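Probable FAD-dependent oxidoreductase PA4991 (Pseudomonas aeruginosa PAO1, PDB 5EZ7) binds one FAD per monomer and probably acts as an FAD-dependent oxidoreductase of the DAO family, although its physiological substrate is unknown. Local coordinates at residues A[6-11]-A[32-37]; A[168-173]-A[372-377]; A[230-235]-A[308-313]; A[255-260]-A[267-272]. All blocks are in the same frame, centred on the assembly; numbering follows the deposited sequence.

Contact 1: A[6-11]-A[32-37]; sequences LSTDIL and ATVLVE. With FAD (flavin-adenine dinucleotide), chain B.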
# COMPACT_ATOMS: atom_id res chain seq x y z
N LEU A 6 -6.98 -22.82 17.15
CA LEU A 6 -5.61 -22.50 16.77
C LEU A 6 -4.89 -21.73 17.85
O LEU A 6 -5.50 -21.10 18.69
CB LEU A 6 -5.57 -21.66 15.49
CG LEU A 6 -6.29 -22.15 14.23
CD1 LEU A 6 -5.93 -21.25 13.05
CD2 LEU A 6 -5.97 -23.60 13.88
N SER A 7 -3.57 -21.77 17.76
CA SER A 7 -2.67 -21.15 18.71
C SER A 7 -1.47 -20.63 17.91
O SER A 7 -0.91 -21.38 17.11
CB SER A 7 -2.28 -22.25 19.72
OG SER A 7 -1.17 -21.93 20.50
N THR A 8 -1.13 -19.34 18.04
CA THR A 8 0.10 -18.77 17.47
C THR A 8 0.68 -17.72 18.41
O THR A 8 0.17 -17.52 19.52
CB THR A 8 -0.08 -18.08 16.07
OG1 THR A 8 -1.24 -17.21 16.07
CG2 THR A 8 -0.09 -19.11 14.96
N ASP A 9 1.72 -17.04 17.92
CA ASP A 9 2.31 -15.93 18.61
C ASP A 9 1.61 -14.63 18.29
O ASP A 9 1.20 -13.97 19.21
CB ASP A 9 3.81 -15.85 18.31
CG ASP A 9 4.57 -17.14 18.74
OD1 ASP A 9 4.30 -17.69 19.85
OD2 ASP A 9 5.42 -17.59 17.94
N ILE A 10 1.57 -14.24 17.01
CA ILE A 10 0.94 -12.97 16.59
C ILE A 10 -0.14 -13.26 15.57
O ILE A 10 0.07 -13.99 14.60
CB ILE A 10 1.96 -11.89 16.13
CG1 ILE A 10 2.82 -11.45 17.33
CG2 ILE A 10 1.27 -10.61 15.70
CD1 ILE A 10 4.09 -12.20 17.36
N LEU A 11 -1.33 -12.74 15.86
CA LEU A 11 -2.50 -12.83 15.00
C LEU A 11 -2.71 -11.46 14.33
O LEU A 11 -2.89 -10.48 15.03
CB LEU A 11 -3.66 -13.19 15.90
CG LEU A 11 -5.08 -13.24 15.38
CD1 LEU A 11 -5.25 -14.08 14.12
CD2 LEU A 11 -5.96 -13.76 16.55
N ALA A 32 5.50 -17.61 14.98
CA ALA A 32 4.39 -18.24 14.30
C ALA A 32 3.26 -17.20 14.20
O ALA A 32 3.02 -16.44 15.14
CB ALA A 32 3.94 -19.47 15.09
N THR A 33 2.56 -17.17 13.08
CA THR A 33 1.52 -16.17 12.82
C THR A 33 0.30 -16.77 12.13
O THR A 33 0.38 -17.81 11.49
CB THR A 33 2.03 -15.06 11.89
OG1 THR A 33 2.40 -15.61 10.61
CG2 THR A 33 3.19 -14.36 12.48
N VAL A 34 -0.83 -16.09 12.30
CA VAL A 34 -1.99 -16.24 11.43
C VAL A 34 -2.34 -14.84 10.92
O VAL A 34 -2.35 -13.88 11.72
CB VAL A 34 -3.18 -16.83 12.21
CG1 VAL A 34 -4.47 -16.76 11.41
CG2 VAL A 34 -2.89 -18.29 12.58
N LEU A 35 -2.66 -14.73 9.62
CA LEU A 35 -3.09 -13.47 9.03
C LEU A 35 -4.47 -13.66 8.45
O LEU A 35 -4.67 -14.49 7.55
CB LEU A 35 -2.13 -12.99 7.96
CG LEU A 35 -2.33 -11.55 7.45
CD1 LEU A 35 -1.09 -11.04 6.71
CD2 LEU A 35 -3.55 -11.40 6.55
N VAL A 36 -5.39 -12.84 8.93
CA VAL A 36 -6.80 -12.99 8.65
C VAL A 36 -7.20 -11.87 7.73
O VAL A 36 -6.93 -10.71 8.04
CB VAL A 36 -7.65 -12.90 9.96
CG1 VAL A 36 -9.14 -13.00 9.64
CG2 VAL A 36 -7.26 -14.03 10.90
N GLU A 37 -7.83 -12.22 6.62
CA GLU A 37 -8.32 -11.26 5.60
C GLU A 37 -9.76 -11.63 5.21
O GLU A 37 -10.06 -12.81 4.99
CB GLU A 37 -7.39 -11.28 4.37
CG GLU A 37 -7.98 -10.67 3.12
CD GLU A 37 -8.09 -9.16 3.25
OE1 GLU A 37 -9.23 -8.61 3.10
OE2 GLU A 37 -7.00 -8.57 3.47
PA FAD B . -5.10 -1.72 2.99
O1A FAD B . -4.29 -1.93 1.75
O2A FAD B . -6.39 -0.95 2.93
O5B FAD B . -5.36 -3.16 3.61
C5B FAD B . -6.29 -3.38 4.65
C4B FAD B . -6.76 -4.81 4.49
O4B FAD B . -7.56 -5.18 5.63
C3B FAD B . -7.60 -4.99 3.23
O3B FAD B . -7.06 -6.02 2.39
C2B FAD B . -8.97 -5.35 3.77
O2B FAD B . -9.73 -6.24 2.95
C1B FAD B . -8.64 -5.94 5.14
N9A FAD B . -9.75 -5.82 6.10
C8A FAD B . -10.53 -4.75 6.31
N7A FAD B . -11.44 -5.01 7.26
C5A FAD B . -11.24 -6.26 7.68
C6A FAD B . -11.88 -7.15 8.67
N6A FAD B . -12.91 -6.68 9.39
N1A FAD B . -11.39 -8.39 8.83
C2A FAD B . -10.35 -8.83 8.10
N3A FAD B . -9.72 -8.08 7.17
C4A FAD B . -10.13 -6.81 6.92
N1 FAD B . 1.65 5.14 -0.78
C2 FAD B . 2.90 5.21 -1.28
O2 FAD B . 3.88 5.03 -0.51
N3 FAD B . 3.14 5.47 -2.58
C4 FAD B . 2.17 5.67 -3.46
O4 FAD B . 2.41 5.90 -4.66
C4X FAD B . 0.78 5.61 -2.99
N5 FAD B . -0.25 5.82 -3.83
C5X FAD B . -1.52 5.75 -3.39
C6 FAD B . -2.56 5.95 -4.30
C7 FAD B . -3.87 5.88 -3.89
C7M FAD B . -4.97 6.08 -4.89
C8 FAD B . -4.18 5.56 -2.47
C8M FAD B . -5.61 5.46 -1.96
C9 FAD B . -3.15 5.38 -1.57
C9A FAD B . -1.82 5.45 -1.96
N10 FAD B . -0.73 5.26 -1.06
C10 FAD B . 0.58 5.32 -1.56
C1' FAD B . -0.95 4.94 0.34
C2' FAD B . -1.05 3.43 0.47
O2' FAD B . -1.88 2.87 -0.56
C3' FAD B . -1.57 3.04 1.85
O3' FAD B . -0.88 3.83 2.84
C4' FAD B . -1.33 1.56 2.12
O4' FAD B . -1.55 0.76 0.95
C5' FAD B . -2.25 1.04 3.21
O5' FAD B . -1.87 -0.31 3.53
P FAD B . -2.76 -1.12 4.59
O1P FAD B . -2.36 -2.57 4.52
O2P FAD B . -2.67 -0.38 5.87
O3P FAD B . -4.25 -0.88 4.06
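Ala32 O takes two successive backbone N-H groups, those of Asp9 and Ile10, and the two bonds differ in geometry. Ile10 N lies 3.2 Å from Ala32 O, nearly along the C=O axis, whereas Asp9 N, 3.1 Å from the same Ala32 O, stands 47° out of the carbonyl plane. Asp9 also closes a ring with Ala32: its OD2 is met by Ala32 N on its anti side, somewhat out of the carboxylate plane, at 3.0 Å with an almost straight N-H...O angle of 171°. The other oxygen, OD1, is held by His371, Ser369 and Gln200, which fixes the rotation of the carboxylate. Further along, Val34 N donates to Ile10 O at 3.2 Å, in the parallel register Ile10-Thr33 and Leu11-Val34. On the side of Leu6 and Leu11, Thr8 turns CG2 onto Val34 CG2 at 3.8 Å, the two side chains crossing at about a right angle. Thr8 OG1, with chi1 46°, is buried here without a polar partner in the model. Leu11 carries its CD1 to Val36 CG2 at 3.8 Å. At the strand's end Glu37 OE2 accepts from the FAD ribose O3B at 2.8 Å. This is the beta-alpha-beta unit of a Rossmann-type fold: helix 17-28 packs on Ile10, Thr33 and Leu35, while strand 172-174 borders strand 33-37 beyond.

Contact 2: A[168-173]-A[372-377]; sequences AGDSLL and AALPQL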
# COMPACT_ATOMS: atom_id res chain seq x y z
N ALA A 168 4.17 -15.61 3.37
CA ALA A 168 3.22 -15.92 4.42
C ALA A 168 3.12 -17.38 4.66
O ALA A 168 2.73 -17.78 5.74
CB ALA A 168 1.84 -15.40 4.09
N GLY A 169 3.39 -18.18 3.63
CA GLY A 169 3.24 -19.65 3.73
C GLY A 169 1.80 -20.05 4.11
O GLY A 169 0.83 -19.57 3.51
N ASP A 170 1.69 -20.85 5.17
CA ASP A 170 0.40 -21.38 5.66
C ASP A 170 -0.32 -20.47 6.65
O ASP A 170 -1.40 -20.83 7.15
CB ASP A 170 0.61 -22.75 6.30
CG ASP A 170 1.69 -22.73 7.37
OD1 ASP A 170 2.77 -22.17 7.04
OD2 ASP A 170 1.50 -23.27 8.49
N SER A 171 0.23 -19.29 6.93
CA SER A 171 -0.38 -18.38 7.90
C SER A 171 -1.70 -17.76 7.41
O SER A 171 -2.47 -17.24 8.22
CB SER A 171 0.61 -17.27 8.33
OG SER A 171 1.00 -16.41 7.28
N LEU A 172 -1.97 -17.81 6.11
CA LEU A 172 -3.07 -17.04 5.54
C LEU A 172 -4.45 -17.64 5.75
O LEU A 172 -4.71 -18.78 5.35
CB LEU A 172 -2.86 -16.86 4.06
CG LEU A 172 -1.64 -16.09 3.64
CD1 LEU A 172 -1.61 -16.08 2.11
CD2 LEU A 172 -1.65 -14.69 4.21
N LEU A 173 -5.36 -16.84 6.30
CA LEU A 173 -6.70 -17.28 6.58
C LEU A 173 -7.76 -16.29 6.08
O LEU A 173 -7.84 -15.14 6.52
CB LEU A 173 -6.86 -17.48 8.08
CG LEU A 173 -8.27 -17.83 8.56
CD1 LEU A 173 -8.80 -19.15 8.01
CD2 LEU A 173 -8.24 -17.86 10.06
N ALA A 372 1.31 -26.14 17.85
CA ALA A 372 0.94 -27.18 16.88
C ALA A 372 1.00 -26.56 15.53
O ALA A 372 0.69 -25.38 15.39
CB ALA A 372 -0.48 -27.67 17.13
N ALA A 373 1.37 -27.35 14.53
CA ALA A 373 1.30 -26.91 13.14
C ALA A 373 -0.13 -26.48 12.76
O ALA A 373 -1.11 -27.00 13.28
CB ALA A 373 1.79 -28.01 12.21
N LEU A 374 -0.23 -25.49 11.89
CA LEU A 374 -1.55 -25.07 11.43
C LEU A 374 -2.14 -26.16 10.54
O LEU A 374 -1.39 -26.78 9.79
CB LEU A 374 -1.45 -23.76 10.65
CG LEU A 374 -0.97 -22.58 11.53
CD1 LEU A 374 -0.51 -21.38 10.71
CD2 LEU A 374 -2.04 -22.16 12.54
N PRO A 375 -3.47 -26.40 10.62
CA PRO A 375 -4.10 -27.32 9.64
C PRO A 375 -4.22 -26.62 8.29
O PRO A 375 -3.67 -25.55 8.10
CB PRO A 375 -5.50 -27.57 10.25
CG PRO A 375 -5.81 -26.29 10.97
CD PRO A 375 -4.48 -25.84 11.55
N GLN A 376 -4.93 -27.24 7.36
CA GLN A 376 -5.34 -26.56 6.14
C GLN A 376 -6.42 -25.55 6.51
O GLN A 376 -7.31 -25.82 7.33
CB GLN A 376 -5.90 -27.53 5.09
CG GLN A 376 -4.94 -28.61 4.58
CD GLN A 376 -3.92 -28.11 3.55
OE1 GLN A 376 -3.93 -28.52 2.38
NE2 GLN A 376 -3.02 -27.24 4.01
N LEU A 377 -6.30 -24.38 5.92
CA LEU A 377 -7.19 -23.25 6.20
C LEU A 377 -7.72 -22.70 4.90
O LEU A 377 -7.02 -22.76 3.91
CB LEU A 377 -6.41 -22.17 6.96
CG LEU A 377 -5.89 -22.61 8.34
CD1 LEU A 377 -4.98 -21.55 8.94
CD2 LEU A 377 -7.01 -22.93 9.32
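Leu374 and Leu377, in the loop that follows helix 350-364, lie against the turn between helix 157-168 and strand 172-174, an outermost strand of the Rossmann-type FAD-binding sheet. No hydrogen bond joins the two segments; the evidence is van der Waals contact over 249 Å² of buried surface. The apolar part is Leu173 CD1 against Leu377 CB at 4.0 Å, with the side chains at about a right angle; a chi1 of 175° swings the end of Leu173 toward Leu377. The mixed part pairs methyls with oxygens: Leu377 CD1 approaches Asp170 O, and Leu374 CD1 lies near both OD2 and the backbone O of Asp170. Leu374 also touches Leu6 and Val34, so it bridges the turn to the strands beside it. Asp170 OD1 has a long, weak ion pair with Arg27.

Two hydrogen bonds to Ala168 O tie Ser171 back to the helix end and are consistent with a fixed shape of the turn. Gly169, with phi 58°, ends the helical run, and Ala168 O accepts both Ser171 N at 3.2 Å and Ser171 OG at 2.7 Å, from the same face of its plane. Ser171 OG is bonded to Asn23 ND2 as well. Across the segments, the closest approach is that of Leu374 CD1 to Asp170 OD2, at 3.5 Å.

Contact 3: A[230-235]-A[308-313]; sequences HMVMVK and AQWATL. With FAD (flavin-adenine dinucleotide), chain B.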
# COMPACT_ATOMS: atom_id res chain seq x y z
N HIS A 230 -9.95 10.96 -6.04
CA HIS A 230 -10.61 10.65 -7.35
C HIS A 230 -9.55 10.44 -8.44
O HIS A 230 -9.19 11.38 -9.17
CB HIS A 230 -11.54 11.78 -7.77
CG HIS A 230 -12.57 11.39 -8.78
ND1 HIS A 230 -13.54 12.26 -9.22
CD2 HIS A 230 -12.83 10.21 -9.40
CE1 HIS A 230 -14.35 11.65 -10.06
NE2 HIS A 230 -13.94 10.40 -10.19
N MET A 231 -9.05 9.22 -8.53
CA MET A 231 -7.99 8.87 -9.45
C MET A 231 -8.58 8.67 -10.84
O MET A 231 -9.72 8.26 -10.96
CB MET A 231 -7.34 7.55 -9.02
CG MET A 231 -6.73 7.52 -7.62
SD MET A 231 -5.41 8.69 -7.33
CE MET A 231 -4.13 7.87 -8.29
N VAL A 232 -7.77 8.93 -11.88
CA VAL A 232 -8.18 8.81 -13.27
C VAL A 232 -7.31 7.76 -13.94
O VAL A 232 -6.13 7.68 -13.67
CB VAL A 232 -8.06 10.16 -14.01
CG1 VAL A 232 -8.58 10.03 -15.45
CG2 VAL A 232 -8.87 11.22 -13.31
N MET A 233 -7.90 6.94 -14.80
CA MET A 233 -7.13 5.94 -15.56
C MET A 233 -7.38 6.20 -17.06
O MET A 233 -8.54 6.37 -17.47
CB MET A 233 -7.58 4.51 -15.22
CG MET A 233 -7.27 4.03 -13.81
SD MET A 233 -7.99 2.43 -13.35
CE MET A 233 -9.69 2.84 -13.14
N VAL A 234 -6.30 6.23 -17.86
CA VAL A 234 -6.40 6.26 -19.33
C VAL A 234 -5.76 5.00 -19.89
O VAL A 234 -4.62 4.69 -19.56
CB VAL A 234 -5.61 7.42 -19.96
CG1 VAL A 234 -6.12 7.70 -21.36
CG2 VAL A 234 -5.69 8.64 -19.11
N LYS A 235 -6.48 4.33 -20.79
CA LYS A 235 -5.97 3.15 -21.46
C LYS A 235 -5.87 3.33 -23.00
O LYS A 235 -6.82 3.67 -23.66
CB LYS A 235 -6.88 1.97 -21.13
CG LYS A 235 -6.39 0.68 -21.78
CD LYS A 235 -7.04 -0.58 -21.19
CE LYS A 235 -6.52 -1.78 -22.00
NZ LYS A 235 -7.20 -3.06 -21.71
N ALA A 308 -8.34 6.41 -26.77
CA ALA A 308 -8.12 5.95 -25.43
C ALA A 308 -9.43 5.64 -24.77
O ALA A 308 -10.46 6.23 -25.08
CB ALA A 308 -7.38 6.99 -24.64
N GLN A 309 -9.40 4.70 -23.84
CA GLN A 309 -10.53 4.54 -22.92
C GLN A 309 -10.18 5.24 -21.60
O GLN A 309 -9.00 5.28 -21.23
CB GLN A 309 -10.82 3.09 -22.65
CG GLN A 309 -11.22 2.27 -23.86
CD GLN A 309 -11.24 0.83 -23.45
OE1 GLN A 309 -10.21 0.16 -23.53
NE2 GLN A 309 -12.33 0.40 -22.84
N TRP A 310 -11.22 5.72 -20.92
CA TRP A 310 -11.12 6.56 -19.74
C TRP A 310 -12.04 6.05 -18.66
O TRP A 310 -13.20 5.74 -18.91
CB TRP A 310 -11.57 7.98 -20.05
CG TRP A 310 -10.78 8.65 -21.09
CD1 TRP A 310 -10.97 8.57 -22.45
CD2 TRP A 310 -9.68 9.55 -20.88
NE1 TRP A 310 -10.05 9.36 -23.09
CE2 TRP A 310 -9.24 9.96 -22.15
CE3 TRP A 310 -9.02 10.04 -19.75
CZ2 TRP A 310 -8.17 10.83 -22.32
CZ3 TRP A 310 -7.96 10.90 -19.91
CH2 TRP A 310 -7.55 11.29 -21.19
N ALA A 311 -11.53 5.99 -17.44
CA ALA A 311 -12.33 5.66 -16.27
C ALA A 311 -11.80 6.43 -15.06
O ALA A 311 -10.71 6.99 -15.10
CB ALA A 311 -12.26 4.16 -16.03
N THR A 312 -12.55 6.45 -13.98
CA THR A 312 -12.06 7.02 -12.75
C THR A 312 -12.30 6.06 -11.61
O THR A 312 -13.05 5.07 -11.74
CB THR A 312 -12.67 8.37 -12.43
OG1 THR A 312 -13.95 8.19 -11.84
CG2 THR A 312 -12.74 9.24 -13.70
N LEU A 313 -11.64 6.33 -10.49
CA LEU A 313 -11.73 5.50 -9.33
C LEU A 313 -11.76 6.35 -8.06
O LEU A 313 -10.87 7.19 -7.86
CB LEU A 313 -10.49 4.64 -9.33
CG LEU A 313 -10.30 3.72 -8.14
CD1 LEU A 313 -11.32 2.58 -8.21
CD2 LEU A 313 -8.90 3.19 -8.18
PA FAD B . -5.10 -1.72 2.99
O1A FAD B . -4.29 -1.93 1.75
O2A FAD B . -6.39 -0.95 2.93
O5B FAD B . -5.36 -3.16 3.61
C5B FAD B . -6.29 -3.38 4.65
C4B FAD B . -6.76 -4.81 4.49
O4B FAD B . -7.56 -5.18 5.63
C3B FAD B . -7.60 -4.99 3.23
O3B FAD B . -7.06 -6.02 2.39
C2B FAD B . -8.97 -5.35 3.77
O2B FAD B . -9.73 -6.24 2.95
C1B FAD B . -8.64 -5.94 5.14
N9A FAD B . -9.75 -5.82 6.10
C8A FAD B . -10.53 -4.75 6.31
N7A FAD B . -11.44 -5.01 7.26
C5A FAD B . -11.24 -6.26 7.68
C6A FAD B . -11.88 -7.15 8.67
N6A FAD B . -12.91 -6.68 9.39
N1A FAD B . -11.39 -8.39 8.83
C2A FAD B . -10.35 -8.83 8.10
N3A FAD B . -9.72 -8.08 7.17
C4A FAD B . -10.13 -6.81 6.92
N1 FAD B . 1.65 5.14 -0.78
C2 FAD B . 2.90 5.21 -1.28
O2 FAD B . 3.88 5.03 -0.51
N3 FAD B . 3.14 5.47 -2.58
C4 FAD B . 2.17 5.67 -3.46
O4 FAD B . 2.41 5.90 -4.66
C4X FAD B . 0.78 5.61 -2.99
N5 FAD B . -0.25 5.82 -3.83
C5X FAD B . -1.52 5.75 -3.39
C6 FAD B . -2.56 5.95 -4.30
C7 FAD B . -3.87 5.88 -3.89
C7M FAD B . -4.97 6.08 -4.89
C8 FAD B . -4.18 5.56 -2.47
C8M FAD B . -5.61 5.46 -1.96
C9 FAD B . -3.15 5.38 -1.57
C9A FAD B . -1.82 5.45 -1.96
N10 FAD B . -0.73 5.26 -1.06
C10 FAD B . 0.58 5.32 -1.56
C1' FAD B . -0.95 4.94 0.34
C2' FAD B . -1.05 3.43 0.47
O2' FAD B . -1.88 2.87 -0.56
C3' FAD B . -1.57 3.04 1.85
O3' FAD B . -0.88 3.83 2.84
C4' FAD B . -1.33 1.56 2.12
O4' FAD B . -1.55 0.76 0.95
C5' FAD B . -2.25 1.04 3.21
O5' FAD B . -1.87 -0.31 3.53
P FAD B . -2.76 -1.12 4.59
O1P FAD B . -2.36 -2.57 4.52
O2P FAD B . -2.67 -0.38 5.87
O3P FAD B . -4.25 -0.88 4.06
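Val234 lies over a face of Trp310: its CG1 is 3.7 Å from the centroid of the six-membered ring and only 5° off the ring normal, a CH-pi contact. CG2 of the same valine meets Trp310 CZ3 at 3.3 Å, while Val232 CG1 comes to the ring's edge. At the far end of the pair, His230 NE2 and Thr312 OG1 share a hydrogen bond of 2.8 Å in the plane of the imidazole. The first torsion of His230, -160°, points the ring away from its own amide nitrogen and brings it to Thr312. On the opposite face of the sheet, Met233 bends at chi3 to bring CE to Ala311 CB at 4.1 Å, and Lys235 lies alongside Gln309.

An antiparallel ladder carries these groups, with hydrogen-bonded pairs Met231-Leu313, Met233-Ala311 and Lys235-Gln309; Met233 N to Ala311 O, at 2.8 Å, is nearly straight. Farther out, Asp264 forms a salt bridge with Lys235, and Arg293 makes a cation-pi contact with Trp310.

Met231, bent at chi2 and chi3, sets both CG and SD 3.6 Å from FAD C7M, the flavin methyl. The His230 imidazole is held at both nitrogens, by Gly280 O and Thr312 OG1, which fixes its rotation; the contact with FAD is purely van der Waals, Met231 packing on the C7M methyl, consistent with an apolar wall at that end of the flavin.

Contact 4: A[255-260]-A[267-272]; sequences ITVTTH and SVWYLG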
# COMPACT_ATOMS: atom_id res chain seq x y z
N ILE A 255 -0.11 16.80 -11.15
CA ILE A 255 -0.49 15.42 -11.43
C ILE A 255 0.68 14.52 -11.13
O ILE A 255 1.84 14.96 -11.21
CB ILE A 255 -0.91 15.20 -12.90
CG1 ILE A 255 0.28 15.41 -13.86
CG2 ILE A 255 -2.04 16.15 -13.28
CD1 ILE A 255 0.07 14.80 -15.24
N THR A 256 0.37 13.27 -10.80
CA THR A 256 1.35 12.20 -10.57
C THR A 256 0.98 11.07 -11.58
O THR A 256 -0.12 10.53 -11.52
CB THR A 256 1.37 11.72 -9.06
OG1 THR A 256 1.96 12.74 -8.23
CG2 THR A 256 2.20 10.47 -8.83
N VAL A 257 1.89 10.76 -12.51
CA VAL A 257 1.65 9.70 -13.48
C VAL A 257 2.46 8.45 -13.16
O VAL A 257 3.66 8.51 -12.98
CB VAL A 257 2.02 10.11 -14.93
CG1 VAL A 257 1.61 9.03 -15.93
CG2 VAL A 257 1.36 11.41 -15.30
N THR A 258 1.78 7.31 -13.15
CA THR A 258 2.44 6.00 -13.24
C THR A 258 1.85 5.21 -14.41
O THR A 258 0.69 5.38 -14.77
CB THR A 258 2.30 5.25 -11.90
OG1 THR A 258 0.92 5.29 -11.45
CG2 THR A 258 3.17 5.95 -10.86
N THR A 259 2.68 4.39 -15.06
CA THR A 259 2.25 3.55 -16.19
C THR A 259 2.15 2.08 -15.79
O THR A 259 3.08 1.53 -15.21
CB THR A 259 3.20 3.71 -17.39
OG1 THR A 259 3.24 5.08 -17.74
CG2 THR A 259 2.71 2.87 -18.64
N HIS A 260 1.03 1.45 -16.15
CA HIS A 260 0.73 0.06 -15.79
C HIS A 260 0.39 -0.81 -17.03
O HIS A 260 -0.66 -0.65 -17.61
CB HIS A 260 -0.38 0.06 -14.76
CG HIS A 260 -0.10 0.98 -13.59
ND1 HIS A 260 0.53 0.55 -12.43
CD2 HIS A 260 -0.30 2.31 -13.44
CE1 HIS A 260 0.69 1.58 -11.62
NE2 HIS A 260 0.20 2.66 -12.20
N SER A 267 -1.33 -0.32 -22.23
CA SER A 267 -0.89 0.27 -20.98
C SER A 267 -1.96 1.12 -20.45
O SER A 267 -2.86 1.52 -21.17
CB SER A 267 0.29 1.20 -21.18
OG SER A 267 1.27 0.54 -21.89
N VAL A 268 -1.80 1.46 -19.18
CA VAL A 268 -2.70 2.39 -18.54
C VAL A 268 -1.85 3.42 -17.82
O VAL A 268 -0.89 3.06 -17.12
CB VAL A 268 -3.65 1.69 -17.53
CG1 VAL A 268 -4.54 2.69 -16.82
CG2 VAL A 268 -4.51 0.64 -18.25
N TRP A 269 -2.19 4.68 -18.01
CA TRP A 269 -1.65 5.78 -17.23
C TRP A 269 -2.61 6.05 -16.10
O TRP A 269 -3.77 6.36 -16.33
CB TRP A 269 -1.55 7.08 -18.06
CG TRP A 269 -0.35 7.23 -18.93
CD1 TRP A 269 0.80 6.51 -18.89
CD2 TRP A 269 -0.17 8.23 -19.95
NE1 TRP A 269 1.69 6.97 -19.82
CE2 TRP A 269 1.11 8.03 -20.49
CE3 TRP A 269 -0.97 9.26 -20.46
CZ2 TRP A 269 1.62 8.84 -21.53
CZ3 TRP A 269 -0.47 10.07 -21.50
CH2 TRP A 269 0.81 9.85 -22.01
N TYR A 270 -2.09 5.99 -14.89
CA TYR A 270 -2.84 6.17 -13.67
C TYR A 270 -2.46 7.54 -13.11
O TYR A 270 -1.27 7.81 -12.88
CB TYR A 270 -2.44 5.04 -12.73
CG TYR A 270 -3.28 4.83 -11.51
CD1 TYR A 270 -4.63 5.11 -11.49
CD2 TYR A 270 -2.72 4.25 -10.36
CE1 TYR A 270 -5.40 4.89 -10.34
CE2 TYR A 270 -3.47 4.03 -9.22
CZ TYR A 270 -4.82 4.35 -9.21
OH TYR A 270 -5.58 4.12 -8.08
N LEU A 271 -3.46 8.40 -12.92
CA LEU A 271 -3.23 9.76 -12.53
C LEU A 271 -3.70 10.08 -11.13
O LEU A 271 -4.90 10.09 -10.87
CB LEU A 271 -3.94 10.73 -13.49
CG LEU A 271 -3.90 10.55 -15.01
CD1 LEU A 271 -4.65 11.71 -15.66
CD2 LEU A 271 -2.49 10.50 -15.57
N GLY A 272 -2.74 10.41 -10.26
CA GLY A 272 -3.00 11.00 -8.93
C GLY A 272 -2.48 12.41 -8.85
O GLY A 272 -2.44 13.13 -9.87
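His260 and Tyr270 meet as an offset edge-to-face pair, the tyrosine edge toward the histidine face, with ring centroids 5.7 Å apart and planes at 77°. Tyr270 CB sits 3.5 Å from His260 CD2, and the ring leads away from there to line the FAD pocket, where it touches FAD. Thr258 fixes the imidazole from within its own strand: chi1 of 48° puts OG1 between the backbone N and the carbonyl carbon, 2.8 Å from His260 NE2 in a hydrogen bond, and the same OG1 is bonded to NE2 of Gln50, an FAD-binding residue.

Trp269 occupies the other face. Val257 CG1 lies over its five-membered ring, 4.2 Å from the centroid, while Thr259 OG1 approaches the rim, 3.1 Å from Trp269 CD1. The polar ends find outside partners: Lys240 O for Trp269 NE1, Leu242 O for Thr259 OG1 and Lys48 O for Tyr270 OH.

Six backbone hydrogen bonds define this antiparallel hairpin. In the straightest, Tyr270 N meets Thr258 O at 2.8 Å with an N-H...O angle of 176°. Strand 244-246 flanks the hairpin beside 255-261, strand 224-236 flanks it beside 267-272, and helix 285-299 packs on Ile255, Trp269 and Leu271.

In the fold
The four contacts form two groups. Contacts 1 and 2 have centres 8 Å apart and both reach the Rossmann-type sheet, through the neighbouring strands 33-37 and 172-174, in which Leu35 N and O pair with Ser171 O and Leu173 N. Contacts 3 and 4, with centres 9 Å apart, share the large mixed sheet, where Val232 O and Val234 O meet Leu271 N and Trp269 N at 2.9 Å each. Contacts 1 and 3 lie on opposite sides of the chain's centre, 38 Å between centres, and FAD spans the interval: contact 1 holds its adenosine ribose, contact 3 touches its flavin methyl. Tyr270 of contact 4 also touches FAD, whereas Leu173 of contact 2 stays about 9 Å from it.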